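Local coordinates for uncharacterized protein MJ0690 (Methanocaldococcus jannaschii, PDB 3K32), which is of unknown function but belongs to the HUP superfamily and is predicted to be a subunit of a tRNA methyltransferase, at residues 85-90 with 113-118. Residues are numbered along the deposited sequence; the frame is centred on the assembly and turned at random.
Sequences PAIQYV and DRVPKL
Gln88 reaches from helix 84-98 to the loop 113-118 and grips Lys117 through its terminal amide. Its OE1 accepts the backbone N-H of Lys117 at 2.7 Å from N, in a nearly straight bond (162° at the hydrogen) whose donor is tilted out of the carbonyl plane. The NE2 of the same amide gives a second, weak bond to Lys117 O, 3.1 Å away, so both polar groups of one residue's backbone are engaged by a single side chain. A bend at chi2 (-55°) turns the amide along the loop, while the CG of Gln88 lies 3.7 Å from Val115 CG2. The other methyl of Val115, CG1, meets Ile87 CB at 3.7 Å. With CG1 beside the backbone N (chi1 -60°), Ile87 turns its CG2 methyl anti to that N, and CG2 lies 3.8 Å from Pro116 CG. A cis peptide joins Val115 to Pro116, and both side chains pack against this methyl. Lys117, extended but for one turn at chi3, bonds through NZ to Asp113 O and Arg110 O. The contact fastens the loop between strand 104-106 and helix 120-130 to helix 84-98, which leads into that strand, within an α/β fold whose parallel sheet has the order 3-2-1-4-5, characteristic of the HUP fold.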
# COMPACT_ATOMS: atom_id res chain seq x y z
N PRO B 85 10.47 19.45 2.69
CA PRO B 85 9.51 20.40 2.11
C PRO B 85 9.73 20.57 0.61
O PRO B 85 8.77 20.65 -0.15
CB PRO B 85 9.81 21.69 2.86
CG PRO B 85 10.34 21.22 4.20
CD PRO B 85 11.14 19.99 3.88
N ALA B 86 10.99 20.61 0.19
CA ALA B 86 11.31 20.76 -1.23
C ALA B 86 10.85 19.56 -2.04
O ALA B 86 10.30 19.72 -3.12
CB ALA B 86 12.82 20.99 -1.42
N ILE B 87 11.09 18.37 -1.52
CA ILE B 87 10.67 17.18 -2.23
C ILE B 87 9.16 17.12 -2.33
O ILE B 87 8.62 16.85 -3.40
CB ILE B 87 11.21 15.90 -1.57
CG1 ILE B 87 12.74 15.93 -1.54
CG2 ILE B 87 10.73 14.66 -2.32
CD1 ILE B 87 13.37 15.97 -2.92
N GLN B 88 8.47 17.39 -1.21
CA GLN B 88 7.01 17.45 -1.23
C GLN B 88 6.56 18.36 -2.38
O GLN B 88 5.78 17.93 -3.25
CB GLN B 88 6.44 17.98 0.09
CG GLN B 88 6.03 16.91 1.07
CD GLN B 88 5.03 15.92 0.48
OE1 GLN B 88 5.42 14.84 0.04
NE2 GLN B 88 3.75 16.28 0.46
N TYR B 89 7.05 19.60 -2.36
CA TYR B 89 6.59 20.60 -3.32
C TYR B 89 6.76 20.13 -4.76
O TYR B 89 5.85 20.30 -5.57
CB TYR B 89 7.27 21.97 -3.11
CG TYR B 89 7.17 22.80 -4.36
CD1 TYR B 89 5.99 23.47 -4.70
CD2 TYR B 89 8.24 22.88 -5.25
CE1 TYR B 89 5.89 24.20 -5.89
CE2 TYR B 89 8.15 23.61 -6.43
CZ TYR B 89 6.98 24.26 -6.75
OH TYR B 89 6.90 24.98 -7.92
N VAL B 90 7.91 19.55 -5.09
CA VAL B 90 8.18 19.10 -6.46
C VAL B 90 7.23 17.97 -6.84
O VAL B 90 6.53 18.05 -7.85
CB VAL B 90 9.63 18.61 -6.64
CG1 VAL B 90 9.85 18.08 -8.06
CG2 VAL B 90 10.63 19.71 -6.31
N ASP B 113 8.48 6.11 4.45
CA ASP B 113 9.08 7.35 3.97
C ASP B 113 8.10 8.49 4.19
O ASP B 113 7.05 8.50 3.57
CB ASP B 113 9.40 7.25 2.48
CG ASP B 113 10.69 6.49 2.19
OD1 ASP B 113 11.26 5.87 3.10
OD2 ASP B 113 11.12 6.52 1.02
N ARG B 114 8.43 9.44 5.05
CA ARG B 114 7.53 10.57 5.31
C ARG B 114 7.36 11.41 4.04
O ARG B 114 6.33 12.03 3.82
CB ARG B 114 8.08 11.48 6.43
CG ARG B 114 8.72 10.76 7.62
CD ARG B 114 7.69 10.26 8.63
NE ARG B 114 7.29 11.31 9.56
CZ ARG B 114 6.29 11.18 10.43
NH1 ARG B 114 5.59 10.05 10.48
NH2 ARG B 114 5.98 12.18 11.25
N VAL B 115 8.39 11.39 3.19
CA VAL B 115 8.50 12.32 2.08
C VAL B 115 9.17 11.66 0.89
O VAL B 115 10.21 11.02 1.03
CB VAL B 115 9.31 13.57 2.52
CG1 VAL B 115 10.26 14.03 1.42
CG2 VAL B 115 8.35 14.70 2.97
N PRO B 116 8.55 11.77 -0.30
CA PRO B 116 7.29 12.49 -0.49
C PRO B 116 6.09 11.58 -0.23
O PRO B 116 6.17 10.35 -0.36
CB PRO B 116 7.34 12.88 -1.97
CG PRO B 116 8.25 11.83 -2.62
CD PRO B 116 8.93 11.03 -1.51
N LYS B 117 4.97 12.20 0.13
CA LYS B 117 3.75 11.47 0.42
C LYS B 117 2.58 12.44 0.43
O LYS B 117 2.64 13.49 1.07
CB LYS B 117 3.88 10.79 1.78
CG LYS B 117 2.60 10.13 2.31
CD LYS B 117 2.95 9.31 3.56
CE LYS B 117 4.08 8.31 3.26
NZ LYS B 117 4.57 7.58 4.45
N LEU B 118 1.54 12.09 -0.31
CA LEU B 118 0.28 12.81 -0.26
C LEU B 118 -0.56 12.36 0.93
O LEU B 118 -0.67 11.16 1.22
CB LEU B 118 -0.50 12.61 -1.57
CG LEU B 118 0.08 13.20 -2.87
CD1 LEU B 118 -0.99 13.13 -3.95
CD2 LEU B 118 0.55 14.64 -2.71